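Local coordinates for Non-atp dependent l-selective hydantoinase (PDB 1GKR), which hydrolyses the cyclic amide ring of hydantoins with two zinc ions per subunit, favouring aryl over alkyl derivatives, with a stereoselectivity that depends on the substrate, at residues A[67-72]-A[114-119]; A[104-109]-A[136-141]; A[161-166]-A[221-226]. All blocks are in the same frame, centred on the assembly; numbering follows the deposited sequence.

Interaction 1: A[67-72]-A[114-119]; sequences DLKNRY and GQRLKV
R116 NH2, beside K69 NZ, is gripped by two groups: a salt bridge to D65 OD2 and a weak hydrogen bond to Q112 OE1. K69 NZ lies 3.4 Å from R116 NH2. The two are like charges, both donors, and are not bonded to each other. K69 NZ forms a long, weak ion pair with the same D65 oxygen, which probably lets the two cations stand so close. The other end of the guanidinium is held too, because NH1 makes a salt bridge to E76 of helix 75-85.

The two side chains meet by their charged ends, at about a right angle. K69 NZ comes in obliquely to the guanidinium group, 3.9 Å from R116 CZ. The backbones stay well apart, with K69 CA and R116 CA 12.0 Å from each other. Both side chains bend at chi3.

The contact joins the loop after strand 51-62 to the last turn of helix 103-116, at the surface. K69 sits in a turn where L68 O accepts from both R71 N and Y72 N. L117, just after the helix, has backbone hydrogen bonds to G444 and G446. With two acids close to R116, the local charges are probably near balance, and D65 probably offsets the repulsion between the two cations.

Interaction 2: A[104-109]-A[136-141]; sequences DAFLEK and RKMHDA
The F106 ring is the bump of this contact, and the hollow that takes it lies between M138 and A141. M138 supplies one wall. Its CB stands over one face of the ring, and its CG packs 4.0 Å from F106 CB. A141 meets the CD2-CE2 edge of the ring. Its CB is 3.9 Å from F106 CE2, and its carbonyl O sits at the ring edge, near the ring plane, 3.7 Å from the same carbon.

F106 reaches this hollow because its CG is anti to the backbone N (chi1 -176°), which carries the ring across to the facing helix. The end of M138 leads away from that helix after touching it. M138 SD lies beside the ring in an oblique Met-aromatic contact, 5.1 Å from the F106 ring centroid and 52° off its normal. The bend at chi3 only turns CE. L107 adds a smaller bump at the exposed border, where its CD1 comes to 4.3 Å from A141 CB.

F106 CA and M138 CA are 6.9 Å apart. R136 NH1 and D140 OD1 of helix 132-140 pair in a salt bridge.

F106 also packs on L123 of strand 120-123 and on A143, while M138 packs on F146. The contact thus binds helix 103-116 to helix 132-140 outside that strand, and R136 and H139 touch the next helix, 163-176.

Interaction 3: A[161-166]-A[221-226]; sequences VSDGEL and IQRALL
R223 reaches across to D163 from helix 214-231. Its CB points toward the facing segment, and CG carries the chain on. R223 CD is the first atom to meet the aspartate, 3.4 Å from D163 OD1 and 3.6 Å from D163 OD2. A bend at chi3 then swings the guanidinium over to the acid. NE makes no bond to D163. R223 NH1 gives the salt bridge, 2.9 Å to D163 OD1, with an N-H...acceptor angle of 154°. OD1 uses its syn lone pair and lies in the guanidinium plane, while the carboxylate plane is turned 61° from it. Only NH1 bonds to the carboxylate across the contact. The remaining tip, NH2, makes a salt bridge to E219 one turn earlier in its own helix.

D163 OD2 accepts from N186 ND2 of the second subunit. D163 lies between the two residues of a capping box, S162 and E165, at the start of helix 163-176. An alanine at D163 would have no carboxylate, so R223 NH1 would probably lose its mate here and N186 of the second subunit its acceptor. One aspartate thus ties two helices of one chain to each other and to the neighbouring copy, so charge pairing and tetramer contact are linked.

How the interactions relate
Interactions 1 and 2 both use helix 103-116, the first at its end and the second near its start. Their centres are 18 Å apart and they do not touch. Interaction 3 lies further on, joining helices 163-176 and 214-231. Interaction 1 is at the surface, and acids outside the segments, D65 and E76, offset its charges. Interaction 2 is partly buried and apolar. Interaction 3 is partly buried but charged, with a direct salt bridge. It alone meets another subunit, whereas the other two stay within the chain. All three belong to the amidohydrolase part of the chain.

Interaction 1: A[67-72]-A[114-119]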
ATOM      1  N   ASP A  67      25.910 -32.309  25.734  1.00 22.83           N
ATOM      2  CA  ASP A  67      27.279 -32.737  25.437  1.00 25.97           C
ATOM      3  C   ASP A  67      28.285 -31.612  25.238  1.00 26.61           C
ATOM      4  O   ASP A  67      29.495 -31.838  25.243  1.00 29.31           O
ATOM      5  CB  ASP A  67      27.310 -33.663  24.210  1.00 25.66           C
ATOM      6  CG  ASP A  67      26.638 -35.004  24.467  1.00 27.13           C
ATOM      7  OD1 ASP A  67      26.214 -35.259  25.623  1.00 29.06           O
ATOM      8  OD2 ASP A  67      26.535 -35.802  23.508  1.00 27.44           O
ATOM      9  N   LEU A  68      27.793 -30.395  25.078  1.00 27.78           N
ATOM     10  CA  LEU A  68      28.679 -29.264  24.872  1.00 27.86           C
ATOM     11  C   LEU A  68      28.701 -28.341  26.077  1.00 24.64           C
ATOM     12  O   LEU A  68      29.171 -27.207  25.985  1.00 25.35           O
ATOM     13  CB  LEU A  68      28.213 -28.474  23.646  1.00 31.76           C
ATOM     14  CG  LEU A  68      28.014 -29.271  22.356  1.00 34.12           C
ATOM     15  CD1 LEU A  68      27.455 -28.349  21.282  1.00 34.33           C
ATOM     16  CD2 LEU A  68      29.345 -29.893  21.916  1.00 32.71           C
ATOM     17  N   LYS A  69      28.212 -28.819  27.210  1.00 20.91           N
ATOM     18  CA  LYS A  69      28.150 -27.961  28.373  1.00 23.61           C
ATOM     19  C   LYS A  69      29.463 -27.308  28.804  1.00 26.82           C
ATOM     20  O   LYS A  69      29.453 -26.182  29.287  1.00 28.62           O
ATOM     21  CB  LYS A  69      27.500 -28.694  29.546  1.00 20.05           C
ATOM     22  CG  LYS A  69      28.364 -29.704  30.248  1.00 22.05           C
ATOM     23  CD  LYS A  69      27.517 -30.567  31.190  1.00 23.29           C
ATOM     24  CE  LYS A  69      26.679 -31.566  30.402  1.00 24.14           C
ATOM     25  NZ  LYS A  69      25.778 -32.376  31.270  1.00 32.11           N
ATOM     26  N   ASN A  70      30.598 -27.966  28.620  1.00 29.12           N
ATOM     27  CA  ASN A  70      31.839 -27.334  29.046  1.00 32.40           C
ATOM     28  C   ASN A  70      32.391 -26.330  28.054  1.00 32.28           C
ATOM     29  O   ASN A  70      33.419 -25.709  28.302  1.00 33.66           O
ATOM     30  CB  ASN A  70      32.897 -28.387  29.351  1.00 37.82           C
ATOM     31  CG  ASN A  70      32.558 -29.190  30.577  1.00 42.84           C
ATOM     32  OD1 ASN A  70      32.349 -28.627  31.662  1.00 44.60           O
ATOM     33  ND2 ASN A  70      32.486 -30.513  30.422  1.00 44.15           N
ATOM     34  N   ARG A  71      31.693 -26.143  26.947  1.00 31.82           N
ATOM     35  CA  ARG A  71      32.163 -25.223  25.934  1.00 32.75           C
ATOM     36  C   ARG A  71      31.276 -23.984  25.725  1.00 31.88           C
ATOM     37  O   ARG A  71      31.783 -22.893  25.430  1.00 29.40           O
ATOM     38  CB  ARG A  71      32.319 -25.997  24.625  1.00 39.85           C
ATOM     39  CG  ARG A  71      32.991 -25.242  23.483  1.00 51.20           C
ATOM     40  CD  ARG A  71      33.598 -26.218  22.457  1.00 58.98           C
ATOM     41  NE  ARG A  71      34.382 -27.264  23.119  1.00 65.81           N
ATOM     42  CZ  ARG A  71      33.914 -28.471  23.442  1.00 69.26           C
ATOM     43  NH1 ARG A  71      32.659 -28.813  23.159  1.00 69.09           N
ATOM     44  NH2 ARG A  71      34.695 -29.332  24.080  1.00 70.63           N
ATOM     45  N   TYR A  72      29.962 -24.147  25.891  1.00 28.46           N
ATOM     46  CA  TYR A  72      29.017 -23.052  25.674  1.00 25.67           C
ATOM     47  C   TYR A  72      28.287 -22.532  26.910  1.00 23.10           C
ATOM     48  O   TYR A  72      28.311 -21.337  27.178  1.00 23.49           O
ATOM     49  CB  TYR A  72      28.005 -23.485  24.622  1.00 28.26           C
ATOM     50  CG  TYR A  72      28.658 -23.825  23.314  1.00 29.83           C
ATOM     51  CD1 TYR A  72      29.062 -22.821  22.445  1.00 31.52           C
ATOM     52  CD2 TYR A  72      28.934 -25.145  22.970  1.00 33.31           C
ATOM     53  CE1 TYR A  72      29.730 -23.117  21.260  1.00 34.69           C
ATOM     54  CE2 TYR A  72      29.601 -25.455  21.787  1.00 34.80           C
ATOM     55  CZ  TYR A  72      29.998 -24.432  20.935  1.00 36.09           C
ATOM     56  OH  TYR A  72      30.655 -24.708  19.753  1.00 39.31           O
ATOM     57  N   GLY A 114      15.541 -29.973  34.234  1.00 18.89           N
ATOM     58  CA  GLY A 114      14.801 -29.974  35.481  1.00 21.20           C
ATOM     59  C   GLY A 114      15.649 -30.224  36.718  1.00 21.23           C
ATOM     60  O   GLY A 114      15.299 -29.802  37.821  1.00 21.00           O
ATOM     61  N   GLN A 115      16.769 -30.907  36.542  1.00 20.92           N
ATOM     62  CA  GLN A 115      17.638 -31.209  37.662  1.00 22.50           C
ATOM     63  C   GLN A 115      18.672 -30.141  37.937  1.00 22.28           C
ATOM     64  O   GLN A 115      19.178 -30.041  39.053  1.00 22.16           O
ATOM     65  CB  GLN A 115      18.375 -32.518  37.421  1.00 25.43           C
ATOM     66  CG  GLN A 115      17.499 -33.741  37.323  1.00 33.33           C
ATOM     67  CD  GLN A 115      18.280 -34.958  36.842  1.00 39.18           C
ATOM     68  OE1 GLN A 115      17.726 -36.055  36.707  1.00 43.01           O
ATOM     69  NE2 GLN A 115      19.576 -34.766  36.574  1.00 39.75           N
ATOM     70  N   ARG A 116      18.995 -29.328  36.941  1.00 22.50           N
ATOM     71  CA  ARG A 116      20.026 -28.337  37.171  1.00 24.71           C
ATOM     72  C   ARG A 116      19.683 -26.860  37.047  1.00 25.64           C
ATOM     73  O   ARG A 116      20.431 -26.013  37.546  1.00 25.91           O
ATOM     74  CB  ARG A 116      21.230 -28.676  36.298  1.00 25.45           C
ATOM     75  CG  ARG A 116      21.891 -29.985  36.708  1.00 26.68           C
ATOM     76  CD  ARG A 116      23.100 -30.291  35.865  1.00 26.69           C
ATOM     77  NE  ARG A 116      22.737 -30.919  34.605  1.00 28.75           N
ATOM     78  CZ  ARG A 116      23.167 -30.506  33.419  1.00 31.93           C
ATOM     79  NH1 ARG A 116      23.976 -29.453  33.340  1.00 30.95           N
ATOM     80  NH2 ARG A 116      22.801 -31.156  32.314  1.00 33.71           N
ATOM     81  N   LEU A 117      18.564 -26.541  36.401  1.00 24.46           N
ATOM     82  CA  LEU A 117      18.159 -25.146  36.234  1.00 21.16           C
ATOM     83  C   LEU A 117      17.718 -24.515  37.546  1.00 22.10           C
ATOM     84  O   LEU A 117      17.194 -25.195  38.431  1.00 23.24           O
ATOM     85  CB  LEU A 117      17.034 -25.050  35.212  1.00 17.11           C
ATOM     86  CG  LEU A 117      17.545 -25.093  33.780  1.00 16.47           C
ATOM     87  CD1 LEU A 117      16.374 -25.244  32.818  1.00 13.47           C
ATOM     88  CD2 LEU A 117      18.346 -23.817  33.513  1.00 10.94           C
ATOM     89  N   LYS A 118      17.937 -23.211  37.676  1.00 22.30           N
ATOM     90  CA  LYS A 118      17.557 -22.508  38.893  1.00 20.04           C
ATOM     91  C   LYS A 118      16.343 -21.584  38.709  1.00 19.63           C
ATOM     92  O   LYS A 118      15.794 -21.076  39.682  1.00 22.40           O
ATOM     93  CB  LYS A 118      18.757 -21.734  39.447  1.00 17.97           C
ATOM     94  CG  LYS A 118      19.897 -22.606  39.983  1.00 16.31           C
ATOM     95  CD  LYS A 118      20.796 -21.768  40.892  1.00 21.10           C
ATOM     96  CE  LYS A 118      21.802 -22.601  41.675  1.00 22.39           C
ATOM     97  NZ  LYS A 118      22.952 -23.003  40.821  1.00 26.31           N
ATOM     98  N   VAL A 119      15.934 -21.349  37.467  1.00 17.10           N
ATOM     99  CA  VAL A 119      14.740 -20.548  37.206  1.00 15.73           C
ATOM    100  C   VAL A 119      13.817 -21.481  36.413  1.00 16.08           C
ATOM    101  O   VAL A 119      14.248 -22.544  35.980  1.00 15.83           O
ATOM    102  CB  VAL A 119      15.066 -19.266  36.415  1.00 14.60           C
ATOM    103  CG1 VAL A 119      15.971 -18.365  37.254  1.00 13.50           C
ATOM    104  CG2 VAL A 119      15.727 -19.610  35.102  1.00 12.25           C
TER

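Interaction 2: A[104-109]-A[136-141]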
ATOM      1  N   ASP A 104      13.181 -38.367  21.953  1.00 23.66           N
ATOM      2  CA  ASP A 104      14.168 -38.835  22.918  1.00 26.13           C
ATOM      3  C   ASP A 104      15.050 -37.702  23.371  1.00 25.29           C
ATOM      4  O   ASP A 104      15.191 -37.466  24.563  1.00 28.40           O
ATOM      5  CB  ASP A 104      15.067 -39.926  22.329  1.00 32.75           C
ATOM      6  CG  ASP A 104      14.318 -41.217  22.065  1.00 43.01           C
ATOM      7  OD1 ASP A 104      13.570 -41.663  22.963  1.00 48.69           O
ATOM      8  OD2 ASP A 104      14.478 -41.792  20.966  1.00 48.20           O
ATOM      9  N   ALA A 105      15.651 -37.000  22.420  1.00 23.63           N
ATOM     10  CA  ALA A 105      16.538 -35.898  22.764  1.00 22.51           C
ATOM     11  C   ALA A 105      15.820 -34.892  23.648  1.00 23.76           C
ATOM     12  O   ALA A 105      16.418 -34.318  24.571  1.00 23.86           O
ATOM     13  CB  ALA A 105      17.040 -35.221  21.500  1.00 21.85           C
ATOM     14  N   PHE A 106      14.532 -34.696  23.354  1.00 23.12           N
ATOM     15  CA  PHE A 106      13.684 -33.756  24.070  1.00 22.49           C
ATOM     16  C   PHE A 106      13.467 -34.219  25.503  1.00 23.77           C
ATOM     17  O   PHE A 106      13.678 -33.450  26.446  1.00 24.13           O
ATOM     18  CB  PHE A 106      12.337 -33.625  23.357  1.00 22.03           C
ATOM     19  CG  PHE A 106      11.416 -32.603  23.970  1.00 22.36           C
ATOM     20  CD1 PHE A 106      11.515 -31.255  23.622  1.00 24.40           C
ATOM     21  CD2 PHE A 106      10.470 -32.979  24.916  1.00 20.37           C
ATOM     22  CE1 PHE A 106      10.684 -30.293  24.211  1.00 20.06           C
ATOM     23  CE2 PHE A 106       9.636 -32.028  25.512  1.00 20.27           C
ATOM     24  CZ  PHE A 106       9.746 -30.685  25.158  1.00 21.02           C
ATOM     25  N   LEU A 107      13.034 -35.468  25.665  1.00 23.41           N
ATOM     26  CA  LEU A 107      12.795 -36.022  26.998  1.00 24.22           C
ATOM     27  C   LEU A 107      14.051 -35.984  27.864  1.00 24.32           C
ATOM     28  O   LEU A 107      13.976 -35.768  29.078  1.00 23.61           O
ATOM     29  CB  LEU A 107      12.310 -37.469  26.912  1.00 23.10           C
ATOM     30  CG  LEU A 107      10.815 -37.780  26.900  1.00 21.87           C
ATOM     31  CD1 LEU A 107       9.997 -36.550  27.210  1.00 21.17           C
ATOM     32  CD2 LEU A 107      10.456 -38.321  25.552  1.00 23.65           C
ATOM     33  N   GLU A 108      15.201 -36.198  27.235  1.00 22.49           N
ATOM     34  CA  GLU A 108      16.453 -36.192  27.964  1.00 25.59           C
ATOM     35  C   GLU A 108      16.807 -34.784  28.423  1.00 25.29           C
ATOM     36  O   GLU A 108      17.212 -34.592  29.572  1.00 24.05           O
ATOM     37  CB  GLU A 108      17.580 -36.770  27.099  1.00 28.12           C
ATOM     38  CG  GLU A 108      18.887 -37.044  27.848  1.00 35.19           C
ATOM     39  CD  GLU A 108      18.695 -37.891  29.112  1.00 41.93           C
ATOM     40  OE1 GLU A 108      17.861 -38.831  29.088  1.00 44.03           O
ATOM     41  OE2 GLU A 108      19.387 -37.625  30.126  1.00 42.11           O
ATOM     42  N   LYS A 109      16.641 -33.799  27.536  1.00 25.67           N
ATOM     43  CA  LYS A 109      16.955 -32.415  27.885  1.00 23.07           C
ATOM     44  C   LYS A 109      16.037 -31.936  29.007  1.00 22.70           C
ATOM     45  O   LYS A 109      16.462 -31.210  29.898  1.00 22.72           O
ATOM     46  CB  LYS A 109      16.821 -31.492  26.666  1.00 20.13           C
ATOM     47  CG  LYS A 109      17.307 -30.077  26.950  1.00 20.82           C
ATOM     48  CD  LYS A 109      17.017 -29.082  25.826  1.00 19.89           C
ATOM     49  CE  LYS A 109      18.123 -29.044  24.809  1.00 18.61           C
ATOM     50  NZ  LYS A 109      18.242 -27.690  24.206  1.00 20.53           N
ATOM     51  N   ARG A 136       5.163 -33.565  15.999  1.00 25.37           N
ATOM     52  CA  ARG A 136       3.927 -33.934  16.668  1.00 27.02           C
ATOM     53  C   ARG A 136       4.256 -34.561  18.022  1.00 25.92           C
ATOM     54  O   ARG A 136       3.589 -34.302  19.024  1.00 23.23           O
ATOM     55  CB  ARG A 136       3.184 -34.941  15.804  1.00 34.50           C
ATOM     56  CG  ARG A 136       1.774 -34.564  15.474  1.00 42.76           C
ATOM     57  CD  ARG A 136       0.902 -34.678  16.689  1.00 50.73           C
ATOM     58  NE  ARG A 136      -0.425 -34.151  16.402  1.00 61.54           N
ATOM     59  CZ  ARG A 136      -1.355 -33.914  17.320  1.00 65.27           C
ATOM     60  NH1 ARG A 136      -1.110 -34.161  18.607  1.00 64.05           N
ATOM     61  NH2 ARG A 136      -2.526 -33.408  16.947  1.00 68.60           N
ATOM     62  N   LYS A 137       5.304 -35.384  18.041  1.00 26.17           N
ATOM     63  CA  LYS A 137       5.738 -36.079  19.251  1.00 27.32           C
ATOM     64  C   LYS A 137       6.192 -35.141  20.362  1.00 28.08           C
ATOM     65  O   LYS A 137       5.810 -35.305  21.531  1.00 26.15           O
ATOM     66  CB  LYS A 137       6.892 -37.034  18.937  1.00 30.55           C
ATOM     67  CG  LYS A 137       6.594 -38.151  17.942  1.00 32.86           C
ATOM     68  CD  LYS A 137       7.791 -39.097  17.872  1.00 35.53           C
ATOM     69  CE  LYS A 137       7.649 -40.137  16.771  1.00 37.07           C
ATOM     70  NZ  LYS A 137       8.778 -41.118  16.803  1.00 39.24           N
ATOM     71  N   MET A 138       7.037 -34.175  19.999  1.00 27.23           N
ATOM     72  CA  MET A 138       7.545 -33.221  20.977  1.00 26.27           C
ATOM     73  C   MET A 138       6.414 -32.324  21.477  1.00 26.46           C
ATOM     74  O   MET A 138       6.364 -31.970  22.663  1.00 24.35           O
ATOM     75  CB  MET A 138       8.695 -32.400  20.377  1.00 21.62           C
ATOM     76  CG  MET A 138       9.938 -33.223  20.164  1.00 16.59           C
ATOM     77  SD  MET A 138      11.388 -32.329  19.597  1.00 17.80           S
ATOM     78  CE  MET A 138      11.188 -32.418  17.821  1.00 10.84           C
ATOM     79  N   HIS A 139       5.502 -31.971  20.573  1.00 26.09           N
ATOM     80  CA  HIS A 139       4.353 -31.150  20.930  1.00 26.49           C
ATOM     81  C   HIS A 139       3.600 -31.845  22.059  1.00 26.64           C
ATOM     82  O   HIS A 139       3.306 -31.229  23.095  1.00 25.22           O
ATOM     83  CB  HIS A 139       3.411 -30.987  19.738  1.00 26.05           C
ATOM     84  CG  HIS A 139       2.143 -30.265  20.073  1.00 27.29           C
ATOM     85  ND1 HIS A 139       2.113 -28.930  20.405  1.00 27.73           N
ATOM     86  CD2 HIS A 139       0.865 -30.704  20.169  1.00 27.51           C
ATOM     87  CE1 HIS A 139       0.873 -28.577  20.692  1.00 28.18           C
ATOM     88  NE2 HIS A 139       0.096 -29.635  20.559  1.00 25.75           N
ATOM     89  N   ASP A 140       3.298 -33.130  21.846  1.00 26.18           N
ATOM     90  CA  ASP A 140       2.582 -33.931  22.834  1.00 26.45           C
ATOM     91  C   ASP A 140       3.369 -34.130  24.124  1.00 25.41           C
ATOM     92  O   ASP A 140       2.787 -34.387  25.176  1.00 26.32           O
ATOM     93  CB  ASP A 140       2.193 -35.292  22.252  1.00 28.02           C
ATOM     94  CG  ASP A 140       1.118 -35.191  21.171  1.00 31.89           C
ATOM     95  OD1 ASP A 140       0.213 -34.331  21.286  1.00 31.69           O
ATOM     96  OD2 ASP A 140       1.165 -35.989  20.207  1.00 34.61           O
ATOM     97  N   ALA A 141       4.690 -34.003  24.056  1.00 24.39           N
ATOM     98  CA  ALA A 141       5.500 -34.163  25.255  1.00 22.15           C
ATOM     99  C   ALA A 141       5.649 -32.842  25.998  1.00 23.01           C
ATOM    100  O   ALA A 141       6.338 -32.781  27.017  1.00 24.00           O
ATOM    101  CB  ALA A 141       6.864 -34.719  24.906  1.00 20.52           C
TER

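Interaction 3: A[161-166]-A[221-226]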
ATOM      1  N   VAL A 161      16.410 -25.210   6.569  1.00 16.34           N
ATOM      2  CA  VAL A 161      15.421 -25.918   5.765  1.00 15.13           C
ATOM      3  C   VAL A 161      15.189 -25.163   4.460  1.00 15.25           C
ATOM      4  O   VAL A 161      15.456 -23.963   4.367  1.00 17.62           O
ATOM      5  CB  VAL A 161      14.076 -26.035   6.501  1.00 13.08           C
ATOM      6  CG1 VAL A 161      14.192 -27.013   7.633  1.00 11.25           C
ATOM      7  CG2 VAL A 161      13.660 -24.678   7.039  1.00 11.54           C
ATOM      8  N   SER A 162      14.715 -25.858   3.440  1.00 12.53           N
ATOM      9  CA  SER A 162      14.431 -25.181   2.184  1.00 13.34           C
ATOM     10  C   SER A 162      13.008 -24.649   2.298  1.00 14.72           C
ATOM     11  O   SER A 162      12.307 -24.954   3.264  1.00 16.71           O
ATOM     12  CB  SER A 162      14.522 -26.152   1.019  1.00 10.69           C
ATOM     13  OG  SER A 162      13.605 -27.215   1.180  1.00 11.84           O
ATOM     14  N   ASP A 163      12.564 -23.864   1.323  1.00 15.01           N
ATOM     15  CA  ASP A 163      11.209 -23.327   1.398  1.00 13.78           C
ATOM     16  C   ASP A 163      10.159 -24.438   1.494  1.00 14.40           C
ATOM     17  O   ASP A 163       9.186 -24.310   2.223  1.00 16.80           O
ATOM     18  CB  ASP A 163      10.932 -22.399   0.209  1.00  9.60           C
ATOM     19  CG  ASP A 163      11.908 -21.229   0.152  1.00  8.00           C
ATOM     20  OD1 ASP A 163      12.395 -20.827   1.218  1.00  7.26           O
ATOM     21  OD2 ASP A 163      12.195 -20.701  -0.944  1.00 12.68           O
ATOM     22  N   GLY A 164      10.375 -25.542   0.793  1.00 14.70           N
ATOM     23  CA  GLY A 164       9.432 -26.647   0.833  1.00 13.75           C
ATOM     24  C   GLY A 164       9.397 -27.292   2.205  1.00 13.64           C
ATOM     25  O   GLY A 164       8.327 -27.569   2.756  1.00 12.94           O
ATOM     26  N   GLU A 165      10.569 -27.527   2.780  1.00 12.91           N
ATOM     27  CA  GLU A 165      10.623 -28.143   4.102  1.00 14.26           C
ATOM     28  C   GLU A 165      10.023 -27.181   5.117  1.00 12.80           C
ATOM     29  O   GLU A 165       9.258 -27.582   5.998  1.00 12.04           O
ATOM     30  CB  GLU A 165      12.071 -28.480   4.467  1.00 16.84           C
ATOM     31  CG  GLU A 165      12.832 -29.086   3.311  1.00 22.66           C
ATOM     32  CD  GLU A 165      14.163 -29.654   3.713  1.00 26.41           C
ATOM     33  OE1 GLU A 165      14.177 -30.779   4.248  1.00 33.26           O
ATOM     34  OE2 GLU A 165      15.191 -28.976   3.499  1.00 27.77           O
ATOM     35  N   LEU A 166      10.377 -25.904   4.984  1.00 12.17           N
ATOM     36  CA  LEU A 166       9.858 -24.875   5.870  1.00 11.63           C
ATOM     37  C   LEU A 166       8.334 -24.823   5.749  1.00 12.27           C
ATOM     38  O   LEU A 166       7.624 -24.699   6.747  1.00 11.01           O
ATOM     39  CB  LEU A 166      10.448 -23.512   5.513  1.00 10.91           C
ATOM     40  CG  LEU A 166       9.999 -22.349   6.410  1.00 10.87           C
ATOM     41  CD1 LEU A 166      10.352 -22.635   7.866  1.00  7.61           C
ATOM     42  CD2 LEU A 166      10.664 -21.079   5.950  1.00  9.91           C
ATOM     43  N   ILE A 221      12.431 -12.335   5.546  1.00 11.28           N
ATOM     44  CA  ILE A 221      11.257 -12.031   6.340  1.00 11.76           C
ATOM     45  C   ILE A 221      10.038 -12.058   5.412  1.00 12.45           C
ATOM     46  O   ILE A 221       9.004 -12.663   5.726  1.00 11.00           O
ATOM     47  CB  ILE A 221      11.409 -10.658   7.019  1.00 10.08           C
ATOM     48  CG1 ILE A 221      12.454 -10.755   8.131  1.00 11.37           C
ATOM     49  CG2 ILE A 221      10.088 -10.206   7.583  1.00  9.27           C
ATOM     50  CD1 ILE A 221      12.832  -9.405   8.764  1.00  7.95           C
ATOM     51  N   GLN A 222      10.183 -11.421   4.256  1.00 14.14           N
ATOM     52  CA  GLN A 222       9.119 -11.351   3.258  1.00 17.25           C
ATOM     53  C   GLN A 222       8.671 -12.751   2.840  1.00 15.92           C
ATOM     54  O   GLN A 222       7.481 -13.021   2.706  1.00 15.56           O
ATOM     55  CB  GLN A 222       9.631 -10.599   2.045  1.00 22.90           C
ATOM     56  CG  GLN A 222       8.577 -10.172   1.053  1.00 36.53           C
ATOM     57  CD  GLN A 222       8.629  -8.660   0.818  1.00 45.65           C
ATOM     58  OE1 GLN A 222       8.016  -8.138  -0.117  1.00 50.03           O
ATOM     59  NE2 GLN A 222       9.369  -7.949   1.680  1.00 46.40           N
ATOM     60  N   ARG A 223       9.647 -13.631   2.639  1.00 13.43           N
ATOM     61  CA  ARG A 223       9.395 -15.009   2.242  1.00  9.52           C
ATOM     62  C   ARG A 223       8.652 -15.801   3.328  1.00  9.25           C
ATOM     63  O   ARG A 223       7.688 -16.513   3.042  1.00  9.95           O
ATOM     64  CB  ARG A 223      10.720 -15.694   1.930  1.00  9.70           C
ATOM     65  CG  ARG A 223      10.619 -16.722   0.831  1.00 11.67           C
ATOM     66  CD  ARG A 223      11.862 -17.547   0.716  1.00 12.37           C
ATOM     67  NE  ARG A 223      13.077 -16.795   0.998  1.00 14.04           N
ATOM     68  CZ  ARG A 223      14.161 -17.356   1.524  1.00 14.10           C
ATOM     69  NH1 ARG A 223      14.154 -18.653   1.807  1.00 13.54           N
ATOM     70  NH2 ARG A 223      15.237 -16.627   1.786  1.00 14.03           N
ATOM     71  N   ALA A 224       9.114 -15.687   4.568  1.00  6.44           N
ATOM     72  CA  ALA A 224       8.474 -16.389   5.670  1.00  8.25           C
ATOM     73  C   ALA A 224       7.042 -15.909   5.772  1.00 10.86           C
ATOM     74  O   ALA A 224       6.120 -16.708   5.952  1.00 13.95           O
ATOM     75  CB  ALA A 224       9.197 -16.107   6.959  1.00  6.63           C
ATOM     76  N   LEU A 225       6.866 -14.597   5.651  1.00 10.38           N
ATOM     77  CA  LEU A 225       5.553 -13.987   5.715  1.00 10.24           C
ATOM     78  C   LEU A 225       4.595 -14.576   4.659  1.00 12.04           C
ATOM     79  O   LEU A 225       3.467 -14.951   4.975  1.00  9.23           O
ATOM     80  CB  LEU A 225       5.712 -12.478   5.547  1.00  8.87           C
ATOM     81  CG  LEU A 225       5.591 -11.581   6.794  1.00  9.52           C
ATOM     82  CD1 LEU A 225       5.937 -12.315   8.052  1.00  5.95           C
ATOM     83  CD2 LEU A 225       6.489 -10.380   6.631  1.00  7.09           C
ATOM     84  N   LEU A 226       5.054 -14.682   3.414  1.00 12.74           N
ATOM     85  CA  LEU A 226       4.235 -15.235   2.339  1.00 14.23           C
ATOM     86  C   LEU A 226       3.838 -16.677   2.582  1.00 16.44           C
ATOM     87  O   LEU A 226       2.738 -17.095   2.211  1.00 17.61           O
ATOM     88  CB  LEU A 226       4.972 -15.154   1.012  1.00 16.43           C
ATOM     89  CG  LEU A 226       4.630 -13.954   0.131  1.00 22.78           C
ATOM     90  CD1 LEU A 226       4.598 -12.671   0.972  1.00 27.75           C
ATOM     91  CD2 LEU A 226       5.663 -13.847  -0.991  1.00 22.52           C
TER